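Local coordinates for protein endonuclease V (PDB 6OZE) that probably cleaves RNA at inosine sites in a metal-ion-dependent reaction, as an endoribonuclease of the RNase H-like clan, at residues 70-78 / 234-242; 165-175 / 187-198. The protein carries 4 engineered substitutions. All coordinates share one frame; numbering follows the deposited sequence.

In the fold
Contacts 1 and 2 sit at opposite margins of one mixed eight-stranded sheet, their centres about 30 Å apart and with no touch between them. Contact 1 lays the C-terminal helix 226-242 against edge strand 69-78, mostly by side-chain packing, with a single water tying the two segments together. Contact 2 works at the other edge, where strands 174-178 and 184-189 pair by main-chain hydrogen bonds and the loops beyond them wrap an arginine beside a sodium ion. Both are partly buried; contact 2 covers about twice the area, 764 against 365 Å². Along the chain it is nested inside the long loop that contact 1 closes.

Contact 1 (70-78 / 234-242); sequences VYEESRMVS and CSREHIRKS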
loop_
_atom_site.group_PDB
_atom_site.type_symbol
_atom_site.label_atom_id
_atom_site.label_comp_id
_atom_site.label_asym_id
_atom_site.label_seq_id
_atom_site.Cartn_x
_atom_site.Cartn_y
_atom_site.Cartn_z
ATOM N N VAL A 70 13.549 -9.009 -8.436
ATOM C CA VAL A 70 14.662 -8.509 -9.239
ATOM C C VAL A 70 15.432 -7.385 -8.559
ATOM O O VAL A 70 16.543 -7.058 -9.006
ATOM C CB VAL A 70 14.213 -8.097 -10.659
ATOM C CG1 VAL A 70 13.670 -9.301 -11.416
ATOM C CG2 VAL A 70 13.140 -7.030 -10.592
ATOM N N TYR A 71 14.894 -6.801 -7.494
ATOM C CA TYR A 71 15.590 -5.756 -6.753
ATOM C C TYR A 71 15.074 -5.765 -5.328
ATOM O O TYR A 71 13.872 -5.931 -5.104
ATOM C CB TYR A 71 15.315 -4.371 -7.355
ATOM C CG TYR A 71 15.976 -3.230 -6.606
ATOM C CD1 TYR A 71 17.276 -2.871 -6.883
ATOM C CD2 TYR A 71 15.288 -2.520 -5.628
ATOM C CE1 TYR A 71 17.890 -1.832 -6.213
ATOM C CE2 TYR A 71 15.908 -1.465 -4.941
ATOM C CZ TYR A 71 17.203 -1.142 -5.243
ATOM O OH TYR A 71 17.838 -0.099 -4.584
ATOM N N GLU A 72 15.971 -5.570 -4.368
ATOM C CA GLU A 72 15.534 -5.413 -2.990
ATOM C C GLU A 72 16.492 -4.496 -2.254
ATOM O O GLU A 72 17.711 -4.575 -2.441
ATOM C CB GLU A 72 15.436 -6.761 -2.262
ATOM C CG GLU A 72 16.711 -7.572 -2.251
ATOM C CD GLU A 72 16.513 -8.949 -1.644
ATOM O OE1 GLU A 72 15.452 -9.564 -1.887
ATOM O OE2 GLU A 72 17.415 -9.411 -0.917
ATOM N N GLU A 73 15.933 -3.609 -1.431
ATOM C CA GLU A 73 16.756 -2.753 -0.590
ATOM C C GLU A 73 16.022 -2.510 0.717
ATOM O O GLU A 73 14.828 -2.200 0.710
ATOM C CB GLU A 73 17.072 -1.432 -1.291
ATOM C CG GLU A 73 17.976 -0.484 -0.467
ATOM C CD GLU A 73 19.395 -1.005 -0.260
ATOM O OE1 GLU A 73 19.855 -1.864 -1.042
ATOM O OE2 GLU A 73 20.065 -0.531 0.683
ATOM N N SER A 74 16.740 -2.650 1.835
ATOM C CA SER A 74 16.177 -2.419 3.160
ATOM C C SER A 74 17.123 -1.504 3.915
ATOM O O SER A 74 18.344 -1.615 3.768
ATOM C CB SER A 74 16.077 -3.716 3.953
ATOM O OG SER A 74 15.152 -4.612 3.341
ATOM N N ARG A 75 16.570 -0.598 4.715
ATOM C CA ARG A 75 17.397 0.311 5.500
ATOM C C ARG A 75 16.765 0.525 6.863
ATOM O O ARG A 75 15.562 0.782 6.957
ATOM C CB ARG A 75 17.550 1.658 4.788
ATOM C CG ARG A 75 18.327 1.568 3.502
ATOM C CD ARG A 75 19.422 2.608 3.460
ATOM N NE ARG A 75 19.135 3.623 2.455
ATOM C CZ ARG A 75 19.362 3.461 1.158
ATOM N NH1 ARG A 75 19.883 2.323 0.715
ATOM N NH2 ARG A 75 19.072 4.433 0.304
ATOM N N MET A 76 17.576 0.448 7.916
ATOM C CA MET A 76 17.112 0.860 9.232
ATOM C C MET A 76 17.002 2.378 9.274
ATOM O O MET A 76 17.883 3.093 8.780
ATOM C CB MET A 76 18.087 0.429 10.331
ATOM C CG MET A 76 18.361 -1.066 10.460
ATOM S SD MET A 76 16.859 -2.042 10.775
ATOM C CE MET A 76 16.408 -1.430 12.393
ATOM N N VAL A 77 15.916 2.864 9.872
ATOM C CA VAL A 77 15.598 4.286 9.913
ATOM C C VAL A 77 15.014 4.617 11.279
ATOM O O VAL A 77 14.561 3.740 12.014
ATOM C CB VAL A 77 14.594 4.684 8.801
ATOM C CG1 VAL A 77 15.172 4.393 7.415
ATOM C CG2 VAL A 77 13.281 3.946 8.986
ATOM N N SER A 78 15.035 5.903 11.621
ATOM C CA SER A 78 14.442 6.399 12.860
ATOM C C SER A 78 13.259 7.295 12.510
ATOM O O SER A 78 13.445 8.341 11.883
ATOM C CB SER A 78 15.466 7.191 13.669
ATOM O OG SER A 78 16.511 6.350 14.128
ATOM N N CYS A 234 11.758 -8.885 3.753
ATOM C CA CYS A 234 13.030 -8.156 3.725
ATOM C C CYS A 234 13.218 -7.307 4.982
ATOM O O CYS A 234 14.321 -7.257 5.553
ATOM C CB CYS A 234 13.087 -7.268 2.483
ATOM S SG CYS A 234 13.519 -8.156 0.986
ATOM N N SER A 235 12.168 -6.612 5.420
ATOM C CA SER A 235 12.312 -5.766 6.604
ATOM C C SER A 235 12.582 -6.605 7.846
ATOM O O SER A 235 13.432 -6.243 8.675
ATOM C CB SER A 235 11.068 -4.916 6.833
ATOM O OG SER A 235 10.953 -3.912 5.864
ATOM N N ARG A 236 11.854 -7.708 8.006
ATOM C CA ARG A 236 12.061 -8.558 9.177
ATOM C C ARG A 236 13.469 -9.128 9.188
ATOM O O ARG A 236 14.151 -9.103 10.225
ATOM C CB ARG A 236 11.019 -9.675 9.213
ATOM C CG ARG A 236 9.677 -9.208 9.757
ATOM C CD ARG A 236 8.686 -10.353 9.848
ATOM N NE ARG A 236 8.427 -10.939 8.539
ATOM C CZ ARG A 236 7.499 -11.857 8.300
ATOM N NH1 ARG A 236 6.729 -12.299 9.285
ATOM N NH2 ARG A 236 7.337 -12.327 7.072
ATOM N N GLU A 237 13.951 -9.589 8.032
ATOM C CA GLU A 237 15.305 -10.127 7.968
ATOM C C GLU A 237 16.341 -9.052 8.265
ATOM O O GLU A 237 17.337 -9.313 8.949
ATOM C CB GLU A 237 15.582 -10.721 6.589
ATOM C CG GLU A 237 14.805 -11.989 6.281
ATOM C CD GLU A 237 15.084 -12.508 4.883
ATOM O OE1 GLU A 237 15.706 -11.772 4.087
ATOM O OE2 GLU A 237 14.681 -13.652 4.583
ATOM N N HIS A 238 16.139 -7.843 7.729
ATOM C CA HIS A 238 17.117 -6.781 7.951
ATOM C C HIS A 238 17.173 -6.380 9.418
ATOM O O HIS A 238 18.248 -6.104 9.949
ATOM C CB HIS A 238 16.776 -5.569 7.089
ATOM C CG HIS A 238 17.894 -4.600 6.947
ATOM N ND1 HIS A 238 19.052 -4.895 6.258
ATOM C CD2 HIS A 238 18.047 -3.343 7.423
ATOM C CE1 HIS A 238 19.866 -3.855 6.308
ATOM N NE2 HIS A 238 19.279 -2.899 7.008
ATOM N N ILE A 239 16.022 -6.342 10.087
ATOM C CA ILE A 239 16.018 -6.041 11.520
ATOM C C ILE A 239 16.769 -7.121 12.292
ATOM O O ILE A 239 17.591 -6.832 13.173
ATOM C CB ILE A 239 14.568 -5.895 12.020
ATOM C CG1 ILE A 239 13.957 -4.606 11.465
ATOM C CG2 ILE A 239 14.507 -5.986 13.556
ATOM C CD1 ILE A 239 12.450 -4.539 11.629
ATOM N N ARG A 240 16.493 -8.390 11.979
ATOM C CA ARG A 240 17.160 -9.467 12.700
ATOM C C ARG A 240 18.667 -9.445 12.475
ATOM O O ARG A 240 19.442 -9.678 13.414
ATOM C CB ARG A 240 16.536 -10.818 12.344
ATOM C CG ARG A 240 15.307 -11.146 13.202
ATOM C CD ARG A 240 14.031 -11.305 12.390
ATOM N NE ARG A 240 12.847 -11.408 13.243
ATOM C CZ ARG A 240 12.086 -10.376 13.602
ATOM N NH1 ARG A 240 12.376 -9.150 13.181
ATOM N NH2 ARG A 240 11.032 -10.568 14.382
ATOM N N LYS A 241 19.112 -9.149 11.251
ATOM C CA LYS A 241 20.546 -9.060 11.011
ATOM C C LYS A 241 21.147 -7.880 11.760
ATOM O O LYS A 241 22.179 -8.014 12.424
ATOM C CB LYS A 241 20.838 -8.899 9.519
ATOM C CG LYS A 241 20.362 -10.023 8.621
ATOM C CD LYS A 241 21.092 -9.899 7.298
ATOM C CE LYS A 241 20.282 -10.417 6.149
ATOM N NZ LYS A 241 20.862 -9.934 4.865
ATOM N N SER A 242 20.507 -6.707 11.650
ATOM C CA SER A 242 21.115 -5.485 12.158
ATOM C C SER A 242 21.178 -5.489 13.671
ATOM O O SER A 242 22.114 -4.936 14.248
ATOM C CB SER A 242 20.319 -4.266 11.684
ATOM O OG SER A 242 20.233 -4.214 10.273
HETATM O O HOH W 1 20.428 -0.285 7.420
#
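Helix 234-242 packs across edge strand 70-78 at one margin of the central sheet, the two axes crossing at -50° with a closest approach of 8.3 Å. Ser-74 and His-238 form the middle. The imidazole stands against the strand because its CG lies anti to the backbone N (chi1 -164°), and Ser-74 CB sits over the ring face, 4.0 Å from the centroid, in a CH-pi contact. Ser-242 OG lies above the opposite face, toward its rim, held within the helix by its 2.8 Å hydrogen bond to His-238 O. At the ring edge, in its plane, a water joins His-238 NE2 (2.9 Å) to Met-76 N, accepting its N-H, which, with the packing on both faces, probably helps to hold the imidazole's rotation.

With CG beside the backbone N, a bend at chi2 (-59°) brings Met-76 SD beside the helix, 3.8 Å from His-238 CD2, oblique to the ring, and 3.9 Å from Ile-239 CG1. Cys-234 CB packs 3.5 Å from Ser-74 OG, and Cys-234 SG meets the carboxylate end of Glu-72. Ser-74 OG has its polar partner on the next strand, Ser-58 OG, which also bonds to Ser-235 OG. Strand 54-63 shares in the contact through Ser-58 and Cys-56. A helix covering one face of a sheet margin is characteristic of the alpha/beta layering of RNase H-like folds.

Contact 2 (165-175 / 187-198); sequences IRLLQTRGDSF and MALRSHDRSTRP. With NA (sodium ion), chain F.
Phe-175 and Ala-188 face each other as a hydrogen-bonded antiparallel pair, and here the packing is tight: Ala-188 CB stands over the phenyl face, 3.6 Å from its centroid. The ring is turned back over its partner because CG lies between the backbone N and the carbonyl carbon (chi1 63°). Ile-165 CG1 meets the ring edge in plane, while its CD1 crosses Pro-198 CD at 3.9 Å and its CG2 touches Thr-196 O. Cutting this side chain back to alanine is likely to open a gap between the phenyl edge, Pro-198 and the Thr-196 carbonyl, with the ring less firmly held.

Arg-190 runs extended alongside the 168-170 backbone, its CB, CG and CD against Thr-170. Gln-169 O lies over the centre of its guanidinium, 3.2 Å from CZ, and in the plane NE donates to His-192 O at 3.1 Å. In the modelled conformer NH2 reaches Asp-193 O by a bent bond, from above the carbonyl plane, and a water links NH1 to the sodium ion. Asp-193 OD1 takes Arg-171 N at 2.8 Å, nearly straight (166°).

The outer side is wetter. Arg-166 O, Leu-168 O, Gln-169 OE1 and three waters bind the sodium, and another water bridges Ile-165 O and Thr-196 O. Helix 159-167 leads into the hairpin of strands 174-178 and 184-189, strand 199-205 pairs with its inner strand, and helix 209-218 packs on Met-187 and Leu-189.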
loop_
_atom_site.group_PDB
_atom_site.type_symbol
_atom_site.label_atom_id
_atom_site.label_comp_id
_atom_site.label_asym_id
_atom_site.label_seq_id
_atom_site.Cartn_x
_atom_site.Cartn_y
_atom_site.Cartn_z
ATOM N N ILE A 165 -18.301 -11.051 3.914
ATOM C CA ILE A 165 -17.103 -11.884 3.897
ATOM C C ILE A 165 -17.480 -13.353 3.795
ATOM O O ILE A 165 -16.864 -14.115 3.038
ATOM C CB ILE A 165 -16.246 -11.596 5.139
ATOM C CG1 ILE A 165 -15.664 -10.182 5.063
ATOM C CG2 ILE A 165 -15.155 -12.644 5.278
ATOM C CD1 ILE A 165 -14.980 -9.726 6.339
ATOM N N ARG A 166 -18.518 -13.768 4.529
ATOM C CA ARG A 166 -18.978 -15.152 4.432
ATOM C C ARG A 166 -19.241 -15.553 2.984
ATOM O O ARG A 166 -18.930 -16.676 2.577
ATOM C CB ARG A 166 -20.236 -15.360 5.277
ATOM C CG ARG A 166 -20.870 -16.741 5.085
ATOM C CD ARG A 166 -22.082 -16.982 5.970
ATOM N NE ARG A 166 -23.153 -16.013 5.753
ATOM C CZ ARG A 166 -24.075 -16.110 4.803
ATOM N NH1 ARG A 166 -25.011 -15.175 4.693
ATOM N NH2 ARG A 166 -24.077 -17.148 3.974
ATOM N N LEU A 167 -19.786 -14.636 2.181
ATOM C CA LEU A 167 -20.178 -14.962 0.820
ATOM C C LEU A 167 -19.026 -14.911 -0.174
ATOM O O LEU A 167 -19.201 -15.362 -1.314
ATOM C CB LEU A 167 -21.342 -14.071 0.388
ATOM C CG LEU A 167 -22.632 -14.501 1.092
ATOM C CD1 LEU A 167 -23.620 -13.376 1.106
ATOM C CD2 LEU A 167 -23.214 -15.730 0.412
ATOM N N LEU A 168 -17.865 -14.401 0.231
ATOM C CA LEU A 168 -16.666 -14.571 -0.582
ATOM C C LEU A 168 -16.318 -16.051 -0.638
ATOM O O LEU A 168 -16.381 -16.753 0.375
ATOM C CB LEU A 168 -15.492 -13.814 0.041
ATOM C CG LEU A 168 -15.579 -12.289 0.141
ATOM C CD1 LEU A 168 -14.425 -11.724 0.966
ATOM C CD2 LEU A 168 -15.599 -11.662 -1.253
ATOM N N GLN A 169 -15.939 -16.533 -1.822
ATOM C CA GLN A 169 -15.734 -17.964 -2.018
ATOM C C GLN A 169 -14.312 -18.316 -2.424
ATOM O O GLN A 169 -13.747 -19.285 -1.902
ATOM C CB GLN A 169 -16.716 -18.511 -3.070
ATOM C CG GLN A 169 -18.170 -18.450 -2.650
ATOM C CD GLN A 169 -18.503 -19.471 -1.585
ATOM O OE1 GLN A 169 -18.283 -19.240 -0.395
ATOM N NE2 GLN A 169 -19.035 -20.612 -2.006
ATOM N N THR A 170 -13.731 -17.590 -3.374
ATOM C CA THR A 170 -12.452 -17.980 -3.958
ATOM C C THR A 170 -11.600 -16.747 -4.176
ATOM O O THR A 170 -12.072 -15.609 -4.085
ATOM C CB THR A 170 -12.619 -18.662 -5.327
ATOM O OG1 THR A 170 -13.164 -17.720 -6.262
ATOM C CG2 THR A 170 -13.524 -19.876 -5.238
ATOM N N ARG A 171 -10.322 -16.990 -4.471
ATOM C CA ARG A 171 -9.435 -15.926 -4.918
ATOM C C ARG A 171 -10.126 -15.092 -5.986
ATOM O O ARG A 171 -10.777 -15.624 -6.896
ATOM C CB ARG A 171 -8.153 -16.530 -5.501
ATOM C CG ARG A 171 -7.202 -15.515 -6.117
ATOM C CD ARG A 171 -5.936 -16.203 -6.581
ATOM N NE ARG A 171 -5.022 -15.314 -7.294
ATOM C CZ ARG A 171 -4.025 -15.755 -8.055
ATOM N NH1 ARG A 171 -3.827 -17.063 -8.181
ATOM N NH2 ARG A 171 -3.214 -14.908 -8.687
ATOM N N GLY A 172 -9.975 -13.780 -5.871
ATOM C CA GLY A 172 -10.505 -12.864 -6.840
ATOM C C GLY A 172 -11.885 -12.347 -6.516
ATOM O O GLY A 172 -12.292 -11.326 -7.082
ATOM N N ASP A 173 -12.605 -13.005 -5.607
ATOM C CA ASP A 173 -13.922 -12.522 -5.210
ATOM C C ASP A 173 -13.749 -11.253 -4.389
ATOM O O ASP A 173 -12.831 -11.146 -3.571
ATOM C CB ASP A 173 -14.655 -13.556 -4.353
ATOM C CG ASP A 173 -15.125 -14.758 -5.143
ATOM O OD1 ASP A 173 -14.954 -14.792 -6.381
ATOM O OD2 ASP A 173 -15.673 -15.680 -4.513
ATOM N N SER A 174 -14.645 -10.294 -4.597
ATOM C CA SER A 174 -14.479 -8.990 -3.964
ATOM C C SER A 174 -15.837 -8.336 -3.766
ATOM O O SER A 174 -16.810 -8.669 -4.451
ATOM C CB SER A 174 -13.578 -8.073 -4.804
ATOM O OG SER A 174 -14.163 -7.832 -6.075
ATOM N N PHE A 175 -15.904 -7.414 -2.799
ATOM C CA PHE A 175 -17.110 -6.619 -2.606
ATOM C C PHE A 175 -16.738 -5.181 -2.268
ATOM O O PHE A 175 -15.662 -4.933 -1.719
ATOM C CB PHE A 175 -18.072 -7.203 -1.547
ATOM C CG PHE A 175 -17.524 -7.282 -0.133
ATOM C CD1 PHE A 175 -17.560 -6.177 0.714
ATOM C CD2 PHE A 175 -17.063 -8.486 0.380
ATOM C CE1 PHE A 175 -17.136 -6.271 2.026
ATOM C CE2 PHE A 175 -16.615 -8.580 1.695
ATOM C CZ PHE A 175 -16.645 -7.468 2.513
ATOM N N MET A 187 -12.257 -1.861 -1.850
ATOM C CA MET A 187 -12.857 -3.170 -2.045
ATOM C C MET A 187 -12.248 -4.156 -1.064
ATOM O O MET A 187 -11.047 -4.103 -0.794
ATOM C CB MET A 187 -12.583 -3.678 -3.466
ATOM C CG MET A 187 -13.014 -2.725 -4.563
ATOM S SD MET A 187 -14.765 -2.882 -4.896
ATOM C CE MET A 187 -14.789 -4.648 -5.037
ATOM N N ALA A 188 -13.067 -5.061 -0.545
ATOM C CA ALA A 188 -12.554 -6.199 0.195
ATOM C C ALA A 188 -12.313 -7.295 -0.830
ATOM O O ALA A 188 -13.189 -7.571 -1.659
ATOM C CB ALA A 188 -13.564 -6.669 1.246
ATOM N N LEU A 189 -11.142 -7.909 -0.782
ATOM C CA LEU A 189 -10.747 -8.878 -1.792
ATOM C C LEU A 189 -10.314 -10.160 -1.111
ATOM O O LEU A 189 -9.451 -10.144 -0.233
ATOM C CB LEU A 189 -9.555 -8.335 -2.592
ATOM C CG LEU A 189 -8.817 -9.363 -3.458
ATOM C CD1 LEU A 189 -9.708 -9.857 -4.590
ATOM C CD2 LEU A 189 -7.506 -8.763 -3.985
ATOM N N ARG A 190 -10.928 -11.273 -1.502
ATOM C CA ARG A 190 -10.388 -12.568 -1.111
ATOM C C ARG A 190 -9.201 -12.862 -2.019
ATOM O O ARG A 190 -9.341 -12.990 -3.237
ATOM C CB ARG A 190 -11.445 -13.664 -1.197
ATOM C CG ARG A 190 -10.878 -15.014 -0.788
ATOM C CD ARG A 190 -12.002 -15.976 -0.436
ATOM N NE ARG A 190 -11.514 -17.272 0.014
ATOM C CZ ARG A 190 -12.250 -18.136 0.711
ATOM N NH1 ARG A 190 -13.498 -17.825 1.047
ATOM N NH2 ARG A 190 -11.742 -19.305 1.083
ATOM N N SER A 191 -8.010 -12.922 -1.436
ATOM C CA SER A 191 -6.807 -13.069 -2.236
ATOM C C SER A 191 -6.322 -14.507 -2.360
ATOM O O SER A 191 -5.347 -14.751 -3.068
ATOM C CB SER A 191 -5.704 -12.195 -1.651
ATOM O OG SER A 191 -5.507 -12.542 -0.295
ATOM N N HIS A 192 -6.976 -15.464 -1.704
ATOM C CA HIS A 192 -6.479 -16.832 -1.703
ATOM C C HIS A 192 -7.643 -17.771 -1.438
ATOM O O HIS A 192 -8.527 -17.452 -0.646
ATOM C CB HIS A 192 -5.385 -17.015 -0.637
ATOM C CG HIS A 192 -4.615 -18.290 -0.766
ATOM N ND1 HIS A 192 -5.026 -19.471 -0.185
ATOM C CD2 HIS A 192 -3.451 -18.569 -1.399
ATOM C CE1 HIS A 192 -4.150 -20.422 -0.458
ATOM N NE2 HIS A 192 -3.184 -19.900 -1.193
ATOM N N ASP A 193 -7.631 -18.932 -2.104
ATOM C CA ASP A 193 -8.736 -19.875 -1.967
ATOM C C ASP A 193 -8.873 -20.398 -0.543
ATOM O O ASP A 193 -9.977 -20.769 -0.126
ATOM C CB ASP A 193 -8.542 -21.061 -2.915
ATOM C CG ASP A 193 -8.940 -20.753 -4.348
ATOM O OD1 ASP A 193 -9.503 -19.671 -4.609
ATOM O OD2 ASP A 193 -8.687 -21.615 -5.222
ATOM N N ARG A 194 -7.774 -20.465 0.205
ATOM C CA ARG A 194 -7.762 -21.143 1.494
ATOM C C ARG A 194 -7.763 -20.189 2.684
ATOM O O ARG A 194 -7.498 -20.624 3.809
ATOM C CB ARG A 194 -6.583 -22.117 1.581
ATOM C CG ARG A 194 -6.803 -23.421 0.825
ATOM C CD ARG A 194 -5.606 -24.350 0.949
ATOM N NE ARG A 194 -4.470 -23.891 0.155
ATOM C CZ ARG A 194 -4.265 -24.228 -1.114
ATOM N NH1 ARG A 194 -5.120 -25.029 -1.735
ATOM N NH2 ARG A 194 -3.205 -23.765 -1.763
ATOM N N SER A 195 -8.052 -18.909 2.472
ATOM C CA SER A 195 -8.094 -17.921 3.543
ATOM C C SER A 195 -9.422 -17.187 3.480
ATOM O O SER A 195 -9.831 -16.751 2.405
ATOM C CB SER A 195 -6.967 -16.900 3.377
ATOM O OG SER A 195 -7.248 -16.019 2.301
ATOM N N THR A 196 -10.077 -17.031 4.624
ATOM C CA THR A 196 -11.354 -16.332 4.650
ATOM C C THR A 196 -11.222 -14.832 4.885
ATOM O O THR A 196 -12.146 -14.086 4.540
ATOM C CB THR A 196 -12.280 -16.954 5.703
ATOM O OG1 THR A 196 -13.461 -16.152 5.841
ATOM C CG2 THR A 196 -11.577 -17.050 7.041
ATOM N N ARG A 197 -10.100 -14.376 5.437
ATOM C CA ARG A 197 -9.942 -12.972 5.808
ATOM C C ARG A 197 -9.508 -12.161 4.589
ATOM O O ARG A 197 -8.464 -12.459 4.002
ATOM C CB ARG A 197 -8.903 -12.849 6.912
ATOM C CG ARG A 197 -8.784 -11.459 7.515
ATOM C CD ARG A 197 -7.759 -11.433 8.644
ATOM N NE ARG A 197 -6.839 -10.301 8.537
ATOM C CZ ARG A 197 -5.716 -10.181 9.239
ATOM N NH1 ARG A 197 -4.938 -9.119 9.077
ATOM N NH2 ARG A 197 -5.365 -11.125 10.102
ATOM N N PRO A 198 -10.270 -11.160 4.173
ATOM C CA PRO A 198 -9.950 -10.447 2.935
ATOM C C PRO A 198 -8.849 -9.416 3.147
ATOM O O PRO A 198 -8.470 -9.070 4.274
ATOM C CB PRO A 198 -11.265 -9.746 2.581
ATOM C CG PRO A 198 -11.928 -9.527 3.899
ATOM C CD PRO A 198 -11.535 -10.695 4.775
HETATM NA NA NA F . -17.273 -18.172 1.969
HETATM O O HOH W 2 -13.968 -15.364 2.953
HETATM O O HOH W 3 -15.958 -16.819 3.256
HETATM O O HOH W 4 -12.212 -21.673 -2.086
HETATM O O HOH W 5 -15.374 -19.803 1.933
HETATM O O HOH W 6 -18.314 -19.698 3.618
#